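Local coordinates for tyrosine-protein phosphatase YwqE (Bacillus subtilis, PDB 3QY7), which removes phosphate from phosphotyrosine residues of the proteins YwqD, YwqF and Ssb, in a manganese-dependent hydrolysis, at residues G85-D90 and R94-L99; R141-N146 and K176-R181. All coordinates share one frame; numbering follows the deposited sequence.

Both contacts belong to the TIM-barrel-like PHP fold of this phosphatase and lie outside its metal centre. Contact 1 ends helix 87-92 and starts the loop that leads to strand 104-108. Contact 2 comes later in the chain and packs helix 141-145, which follows strand 131-135, against helix 173-184. Their centres are 28 Å apart, and their nearest atoms stay about 16 Å from each other. The side chain of Val-87 is about 14 Å from a bound iron, and that of Ile-143 about 12 Å. Neither contact supplies a metal ligand, but Val-87 of contact 1 rests on Ile-105 in strand 104-108, which ends at Glu-108, an iron ligand.

Contact 1: G85-D90 and R94-L99; sequences GEVEQD and RQLLSL
A Schellman motif ends helix 87-92 here, and Gln-95 N to Asp-90 O is one of its two characteristic bonds. Gln-95 N donates to Asp-90 O at 2.8 Å. The N-H...O angle is 159°, so the amide points almost straight at the carbonyl oxygen. The other bond of the motif runs from Arg-94 N to Leu-91 O. Arg-94 is the C-prime residue. Its positive phi of 54° turns the chain back over the helix end. Arg-94 N is also 3.2 Å from Asp-90 O, but at a poor angle. At the other end of the helix Glu-86 holds the N-cap position, and its carbonyl O accepts from Asp-90 N.

After the turn, the Leu-96 side chain points toward the helix, and CD1 is the branch that does the touching. Leu-96 CD1 sits 4.0 Å from Asp-90 CB. Leu-96 CD1 also meets Val-87 CG1 at 4.1 Å, and the two side chains lie roughly perpendicular. Val-87 O is 3.8 Å from Leu-96 CD1. Val-87 in turn rests on Ile-105 of strand 104-108, while Leu-96 also touches Gln-79 and Tyr-84.

The carboxylate of Asp-90 takes its hydrogen bond outside the turn, at OD2, from Tyr-84 OH. The amide of Gln-95 stays apart from it: Gln-95 OE1 is 4.1 Å from Asp-90 OD1, and the two planes are 50° apart. The turn combines the paired backbone bonds with apolar packing of the Leu-96 methyl on Asp-90 CB and Val-87. Tyr-84 probably steadies the rotation of the Asp-90 carboxylate.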
ATOM      1  N   GLY A  85      -4.702 -10.083  16.058  1.00 23.97           N
ATOM      2  CA  GLY A  85      -3.758 -10.968  16.736  1.00 25.42           C
ATOM      3  C   GLY A  85      -3.374 -12.228  15.977  1.00 26.03           C
ATOM      4  O   GLY A  85      -2.266 -12.734  16.141  1.00 26.55           O
ATOM      5  N   GLU A  86      -4.285 -12.716  15.136  1.00 27.37           N
ATOM      6  CA  GLU A  86      -4.149 -14.028  14.503  1.00 28.18           C
ATOM      7  C   GLU A  86      -3.697 -13.957  13.039  1.00 28.22           C
ATOM      8  O   GLU A  86      -3.911 -14.903  12.279  1.00 27.96           O
ATOM      9  CB  GLU A  86      -5.472 -14.806  14.603  1.00 28.54           C
ATOM     10  CG  GLU A  86      -5.947 -15.121  16.032  1.00 30.38           C
ATOM     11  CD  GLU A  86      -6.533 -13.915  16.759  1.00 33.52           C
ATOM     12  OE1 GLU A  86      -7.095 -13.015  16.095  1.00 33.94           O
ATOM     13  OE2 GLU A  86      -6.436 -13.868  18.007  1.00 34.57           O
ATOM     14  N   VAL A  87      -3.080 -12.841  12.648  1.00 28.60           N
ATOM     15  CA  VAL A  87      -2.592 -12.675  11.269  1.00 28.95           C
ATOM     16  C   VAL A  87      -1.640 -13.801  10.837  1.00 29.60           C
ATOM     17  O   VAL A  87      -1.784 -14.351   9.746  1.00 29.63           O
ATOM     18  CB  VAL A  87      -1.929 -11.291  11.045  1.00 28.73           C
ATOM     19  CG1 VAL A  87      -1.077 -11.286   9.767  1.00 28.20           C
ATOM     20  CG2 VAL A  87      -2.989 -10.198  10.985  1.00 27.76           C
ATOM     21  N   GLU A  88      -0.681 -14.146  11.695  1.00 30.69           N
ATOM     22  CA  GLU A  88       0.333 -15.141  11.348  1.00 31.76           C
ATOM     23  C   GLU A  88      -0.301 -16.512  11.118  1.00 32.26           C
ATOM     24  O   GLU A  88       0.024 -17.205  10.145  1.00 32.30           O
ATOM     25  CB  GLU A  88       1.420 -15.193  12.426  1.00 32.05           C
ATOM     26  CG  GLU A  88       2.730 -15.831  11.987  1.00 33.92           C
ATOM     27  CD  GLU A  88       2.786 -17.324  12.259  1.00 36.25           C
ATOM     28  OE1 GLU A  88       2.140 -17.782  13.231  1.00 37.96           O
ATOM     29  OE2 GLU A  88       3.479 -18.036  11.504  1.00 36.94           O
ATOM     30  N   GLN A  89      -1.227 -16.881  11.998  1.00 32.45           N
ATOM     31  CA  GLN A  89      -1.942 -18.145  11.877  1.00 33.10           C
ATOM     32  C   GLN A  89      -2.813 -18.183  10.616  1.00 32.94           C
ATOM     33  O   GLN A  89      -2.712 -19.130   9.819  1.00 32.74           O
ATOM     34  CB  GLN A  89      -2.764 -18.406  13.142  1.00 33.47           C
ATOM     35  CG  GLN A  89      -1.891 -18.593  14.392  1.00 34.99           C
ATOM     36  CD  GLN A  89      -2.335 -17.740  15.574  1.00 36.99           C
ATOM     37  OE1 GLN A  89      -3.480 -17.285  15.638  1.00 39.13           O
ATOM     38  NE2 GLN A  89      -1.424 -17.519  16.517  1.00 36.58           N
ATOM     39  N   ASP A  90      -3.633 -17.145  10.426  1.00 32.46           N
ATOM     40  CA  ASP A  90      -4.589 -17.086   9.307  1.00 32.27           C
ATOM     41  C   ASP A  90      -3.924 -17.048   7.931  1.00 31.84           C
ATOM     42  O   ASP A  90      -4.472 -17.558   6.956  1.00 31.91           O
ATOM     43  CB  ASP A  90      -5.560 -15.911   9.465  1.00 32.36           C
ATOM     44  CG  ASP A  90      -6.511 -16.090  10.635  1.00 32.99           C
ATOM     45  OD1 ASP A  90      -6.368 -17.090  11.376  1.00 34.63           O
ATOM     46  OD2 ASP A  90      -7.401 -15.229  10.817  1.00 33.57           O
ATOM     47  N   ARG A  94      -3.893 -19.843   4.771  1.00 29.04           N
ATOM     48  CA  ARG A  94      -4.245 -19.221   3.493  1.00 28.15           C
ATOM     49  C   ARG A  94      -5.635 -18.570   3.515  1.00 26.85           C
ATOM     50  O   ARG A  94      -6.370 -18.581   2.524  1.00 26.86           O
ATOM     51  CB  ARG A  94      -4.046 -20.208   2.331  1.00 28.43           C
ATOM     52  CG  ARG A  94      -2.577 -20.609   2.154  1.00 30.40           C
ATOM     53  CD  ARG A  94      -2.335 -21.517   0.956  1.00 34.36           C
ATOM     54  NE  ARG A  94      -2.973 -22.818   1.126  1.00 37.50           N
ATOM     55  CZ  ARG A  94      -3.942 -23.290   0.346  1.00 40.10           C
ATOM     56  NH1 ARG A  94      -4.394 -22.579  -0.684  1.00 40.85           N
ATOM     57  NH2 ARG A  94      -4.457 -24.489   0.587  1.00 40.74           N
ATOM     58  N   GLN A  95      -5.982 -17.992   4.666  1.00 25.33           N
ATOM     59  CA  GLN A  95      -7.240 -17.285   4.830  1.00 24.14           C
ATOM     60  C   GLN A  95      -7.013 -15.776   4.705  1.00 22.47           C
ATOM     61  O   GLN A  95      -7.949 -14.991   4.831  1.00 22.47           O
ATOM     62  CB  GLN A  95      -7.893 -17.643   6.174  1.00 24.63           C
ATOM     63  CG  GLN A  95      -8.602 -19.018   6.171  1.00 27.90           C
ATOM     64  CD  GLN A  95      -8.634 -19.687   7.543  1.00 31.37           C
ATOM     65  OE1 GLN A  95      -8.671 -19.017   8.583  1.00 34.28           O
ATOM     66  NE2 GLN A  95      -8.613 -21.016   7.548  1.00 32.03           N
ATOM     67  N   LEU A  96      -5.763 -15.403   4.441  1.00 20.17           N
ATOM     68  CA  LEU A  96      -5.393 -14.034   4.079  1.00 18.55           C
ATOM     69  C   LEU A  96      -4.512 -14.091   2.849  1.00 17.23           C
ATOM     70  O   LEU A  96      -3.859 -15.102   2.588  1.00 17.88           O
ATOM     71  CB  LEU A  96      -4.634 -13.342   5.213  1.00 18.37           C
ATOM     72  CG  LEU A  96      -5.344 -13.051   6.534  1.00 18.17           C
ATOM     73  CD1 LEU A  96      -4.306 -12.592   7.545  1.00 18.03           C
ATOM     74  CD2 LEU A  96      -6.444 -12.021   6.358  1.00 17.23           C
ATOM     75  N   LEU A  97      -4.479 -12.987   2.108  1.00 16.09           N
ATOM     76  CA  LEU A  97      -3.616 -12.848   0.941  1.00 14.84           C
ATOM     77  C   LEU A  97      -2.465 -11.913   1.247  1.00 14.25           C
ATOM     78  O   LEU A  97      -2.656 -10.855   1.868  1.00 14.55           O
ATOM     79  CB  LEU A  97      -4.405 -12.261  -0.242  1.00 14.29           C
ATOM     80  CG  LEU A  97      -5.451 -13.103  -0.964  1.00 14.99           C
ATOM     81  CD1 LEU A  97      -6.173 -12.273  -1.985  1.00 14.35           C
ATOM     82  CD2 LEU A  97      -4.788 -14.310  -1.653  1.00 14.65           C
ATOM     83  N   SER A  98      -1.265 -12.301   0.828  1.00 12.95           N
ATOM     84  CA  SER A  98      -0.170 -11.356   0.765  1.00 12.55           C
ATOM     85  C   SER A  98      -0.246 -10.656  -0.592  1.00 12.06           C
ATOM     86  O   SER A  98      -1.101 -10.993  -1.419  1.00 12.18           O
ATOM     87  CB  SER A  98       1.175 -12.046   0.973  1.00 12.70           C
ATOM     88  OG  SER A  98       1.354 -13.062  -0.003  1.00 14.00           O
ATOM     89  N   LEU A  99       0.602  -9.653  -0.790  1.00 11.36           N
ATOM     90  CA  LEU A  99       0.545  -8.848  -2.009  1.00 10.60           C
ATOM     91  C   LEU A  99       1.046  -9.692  -3.171  1.00 10.32           C
ATOM     92  O   LEU A  99       2.191 -10.107  -3.184  1.00 10.51           O
ATOM     93  CB  LEU A  99       1.381  -7.561  -1.836  1.00 10.21           C
ATOM     94  CG  LEU A  99       0.918  -6.593  -0.722  1.00  9.44           C
ATOM     95  CD1 LEU A  99       1.916  -5.491  -0.545  1.00 10.83           C
ATOM     96  CD2 LEU A  99      -0.485  -6.016  -1.047  1.00 10.27           C
TER

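Contact 2: R141-N146 and K176-R181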
ATOM      1  N   ARG A 141      -2.350   8.571  13.626  1.00 22.88           N
ATOM      2  CA  ARG A 141      -2.272   9.644  14.632  1.00 23.76           C
ATOM      3  C   ARG A 141      -1.093   9.477  15.594  1.00 23.61           C
ATOM      4  O   ARG A 141      -0.388  10.449  15.880  1.00 24.04           O
ATOM      5  CB  ARG A 141      -3.579   9.766  15.426  1.00 24.58           C
ATOM      6  CG  ARG A 141      -3.838  11.181  15.989  1.00 27.81           C
ATOM      7  CD  ARG A 141      -4.485  11.199  17.381  1.00 32.21           C
ATOM      8  NE  ARG A 141      -5.620  10.287  17.523  1.00 35.57           N
ATOM      9  CZ  ARG A 141      -6.898  10.627  17.373  1.00 36.56           C
ATOM     10  NH1 ARG A 141      -7.240  11.871  17.062  1.00 37.95           N
ATOM     11  NH2 ARG A 141      -7.846   9.709  17.530  1.00 37.86           N
ATOM     12  N   GLU A 142      -0.882   8.258  16.098  1.00 23.23           N
ATOM     13  CA  GLU A 142       0.235   8.001  17.016  1.00 22.69           C
ATOM     14  C   GLU A 142       1.623   8.115  16.386  1.00 22.03           C
ATOM     15  O   GLU A 142       2.557   8.628  17.009  1.00 21.78           O
ATOM     16  CB  GLU A 142       0.085   6.655  17.733  1.00 23.13           C
ATOM     17  CG  GLU A 142       1.037   6.526  18.912  1.00 23.76           C
ATOM     18  CD  GLU A 142       0.794   5.314  19.794  1.00 26.42           C
ATOM     19  OE1 GLU A 142      -0.069   4.457  19.479  1.00 24.73           O
ATOM     20  OE2 GLU A 142       1.495   5.227  20.831  1.00 27.30           O
ATOM     21  N   ILE A 143       1.785   7.622  15.156  1.00 20.91           N
ATOM     22  CA  ILE A 143       3.054   7.807  14.470  1.00 20.43           C
ATOM     23  C   ILE A 143       3.316   9.301  14.242  1.00 20.66           C
ATOM     24  O   ILE A 143       4.443   9.766  14.380  1.00 20.40           O
ATOM     25  CB  ILE A 143       3.114   7.020  13.137  1.00 19.40           C
ATOM     26  CG1 ILE A 143       3.167   5.520  13.422  1.00 19.47           C
ATOM     27  CG2 ILE A 143       4.299   7.459  12.302  1.00 19.71           C
ATOM     28  CD1 ILE A 143       2.933   4.637  12.190  1.00 17.16           C
ATOM     29  N   ARG A 144       2.267  10.035  13.891  1.00 21.98           N
ATOM     30  CA  ARG A 144       2.338  11.487  13.706  1.00 23.72           C
ATOM     31  C   ARG A 144       2.800  12.185  14.996  1.00 24.16           C
ATOM     32  O   ARG A 144       3.646  13.077  14.963  1.00 24.06           O
ATOM     33  CB  ARG A 144       0.964  11.998  13.265  1.00 23.88           C
ATOM     34  CG  ARG A 144       0.849  13.492  13.014  1.00 27.78           C
ATOM     35  CD  ARG A 144       1.120  13.854  11.562  1.00 31.75           C
ATOM     36  NE  ARG A 144       0.770  15.251  11.330  1.00 35.54           N
ATOM     37  CZ  ARG A 144      -0.341  15.668  10.725  1.00 36.80           C
ATOM     38  NH1 ARG A 144      -1.228  14.798  10.238  1.00 37.38           N
ATOM     39  NH2 ARG A 144      -0.556  16.967  10.594  1.00 38.24           N
ATOM     40  N   GLU A 145       2.250  11.750  16.123  1.00 24.99           N
ATOM     41  CA  GLU A 145       2.622  12.292  17.432  1.00 26.01           C
ATOM     42  C   GLU A 145       3.985  11.800  17.934  1.00 25.47           C
ATOM     43  O   GLU A 145       4.705  12.513  18.649  1.00 25.58           O
ATOM     44  CB  GLU A 145       1.516  11.973  18.438  1.00 26.68           C
ATOM     45  CG  GLU A 145       0.266  12.831  18.234  1.00 30.46           C
ATOM     46  CD  GLU A 145      -0.999  12.231  18.837  1.00 35.20           C
ATOM     47  OE1 GLU A 145      -0.922  11.157  19.483  1.00 38.46           O
ATOM     48  OE2 GLU A 145      -2.082  12.838  18.658  1.00 37.77           O
ATOM     49  N   ASN A 146       4.341  10.579  17.559  1.00 24.67           N
ATOM     50  CA  ASN A 146       5.555   9.948  18.053  1.00 24.35           C
ATOM     51  C   ASN A 146       6.179   9.138  16.914  1.00 23.87           C
ATOM     52  O   ASN A 146       6.020   7.914  16.862  1.00 23.90           O
ATOM     53  CB  ASN A 146       5.233   9.078  19.280  1.00 24.65           C
ATOM     54  CG  ASN A 146       6.448   8.344  19.845  1.00 24.50           C
ATOM     55  OD1 ASN A 146       7.606   8.704  19.594  1.00 26.81           O
ATOM     56  ND2 ASN A 146       6.176   7.302  20.631  1.00 27.30           N
ATOM     57  N   LYS A 176       1.223  16.407   3.861  1.00 22.83           N
ATOM     58  CA  LYS A 176       2.397  16.496   2.953  1.00 22.13           C
ATOM     59  C   LYS A 176       3.728  16.751   3.672  1.00 21.48           C
ATOM     60  O   LYS A 176       4.748  16.105   3.411  1.00 21.48           O
ATOM     61  CB  LYS A 176       2.206  17.574   1.870  1.00 21.97           C
ATOM     62  CG  LYS A 176       3.411  17.724   0.942  1.00 21.62           C
ATOM     63  CD  LYS A 176       3.157  18.739  -0.169  1.00 21.40           C
ATOM     64  CE  LYS A 176       4.433  18.998  -0.929  1.00 20.99           C
ATOM     65  NZ  LYS A 176       4.238  19.949  -2.058  1.00 21.30           N
ATOM     66  N   ALA A 177       3.725  17.738   4.557  1.00 21.62           N
ATOM     67  CA  ALA A 177       4.895  18.084   5.331  1.00 21.04           C
ATOM     68  C   ALA A 177       5.429  16.894   6.143  1.00 20.92           C
ATOM     69  O   ALA A 177       6.635  16.638   6.158  1.00 20.80           O
ATOM     70  CB  ALA A 177       4.554  19.254   6.257  1.00 21.72           C
ATOM     71  N   PHE A 178       4.514  16.169   6.789  1.00 21.32           N
ATOM     72  CA  PHE A 178       4.894  15.009   7.595  1.00 20.97           C
ATOM     73  C   PHE A 178       5.479  13.885   6.731  1.00 20.73           C
ATOM     74  O   PHE A 178       6.465  13.242   7.103  1.00 20.96           O
ATOM     75  CB  PHE A 178       3.716  14.509   8.425  1.00 21.27           C
ATOM     76  CG  PHE A 178       4.074  13.380   9.355  1.00 21.72           C
ATOM     77  CD1 PHE A 178       5.140  13.500  10.247  1.00 23.71           C
ATOM     78  CD2 PHE A 178       3.345  12.207   9.344  1.00 20.62           C
ATOM     79  CE1 PHE A 178       5.477  12.460  11.105  1.00 24.08           C
ATOM     80  CE2 PHE A 178       3.676  11.157  10.213  1.00 21.67           C
ATOM     81  CZ  PHE A 178       4.739  11.284  11.079  1.00 22.12           C
ATOM     82  N   SER A 179       4.887  13.686   5.562  1.00 20.09           N
ATOM     83  CA  SER A 179       5.279  12.600   4.673  1.00 19.58           C
ATOM     84  C   SER A 179       6.708  12.769   4.191  1.00 19.27           C
ATOM     85  O   SER A 179       7.473  11.804   4.102  1.00 19.20           O
ATOM     86  CB  SER A 179       4.328  12.546   3.474  1.00 18.41           C
ATOM     87  OG  SER A 179       2.990  12.352   3.867  1.00 19.90           O
ATOM     88  N   LEU A 180       7.073  14.007   3.864  1.00 18.95           N
ATOM     89  CA  LEU A 180       8.425  14.325   3.446  1.00 18.86           C
ATOM     90  C   LEU A 180       9.453  14.042   4.549  1.00 18.93           C
ATOM     91  O   LEU A 180      10.561  13.607   4.259  1.00 18.91           O
ATOM     92  CB  LEU A 180       8.507  15.783   2.983  1.00 19.16           C
ATOM     93  CG  LEU A 180       7.878  16.062   1.614  1.00 19.84           C
ATOM     94  CD1 LEU A 180       7.837  17.568   1.399  1.00 22.48           C
ATOM     95  CD2 LEU A 180       8.694  15.389   0.508  1.00 20.55           C
ATOM     96  N   ARG A 181       9.061  14.288   5.801  1.00 19.37           N
ATOM     97  CA  ARG A 181       9.885  13.941   6.964  1.00 20.04           C
ATOM     98  C   ARG A 181      10.173  12.445   7.009  1.00 18.91           C
ATOM     99  O   ARG A 181      11.332  12.047   7.156  1.00 19.78           O
ATOM    100  CB  ARG A 181       9.238  14.428   8.271  1.00 20.28           C
ATOM    101  CG  ARG A 181       9.330  15.947   8.442  1.00 23.63           C
ATOM    102  CD  ARG A 181       8.418  16.460   9.538  1.00 27.44           C
ATOM    103  NE  ARG A 181       8.789  15.977  10.866  1.00 32.01           N
ATOM    104  CZ  ARG A 181       7.941  15.886  11.888  1.00 32.42           C
ATOM    105  NH1 ARG A 181       6.669  16.237  11.741  1.00 33.90           N
ATOM    106  NH2 ARG A 181       8.359  15.439  13.061  1.00 33.31           N
TER
HETATM  107  O   HOH W   1       5.553  14.977  14.020  1.00 35.85           O
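Phe-178 of helix 173-184 packs its ring against Ile-143 and Arg-144 of helix 141-145, a helix-to-helix contact on the outside of the TIM-barrel-like fold. Arg-144 CD lies over one face of the Phe-178 ring in a CH-pi contact, 3.9 Å from the centroid and 24° off the normal. The Arg-144 chain bends at chi2 (92°), which lays CD across the ring near CD2. The far end of the ring reaches the helix backbone: Phe-178 CZ is 3.6 Å from Arg-144 CA. Phe-178 CZ also meets Ile-143 CG2 at 4.0 Å.

Phe-178 CG is anti to its backbone N (chi1 -176°), which sends the ring across to helix 141-145. Arg-181, nearly one turn further on, sets one face of its guanidinium near Phe-178 CE1, which is 4.0 Å above that plane. Arg-144 also touches Gln-174 and Leu-175, earlier in the same helix as Phe-178. Ile-143 N is bonded to Asn-140 OD1. Water 1 bridges the two helices. The oxygen of water 1 donates to Arg-144 O at 2.9 Å and accepts from Arg-181 NH1 at 2.8 Å.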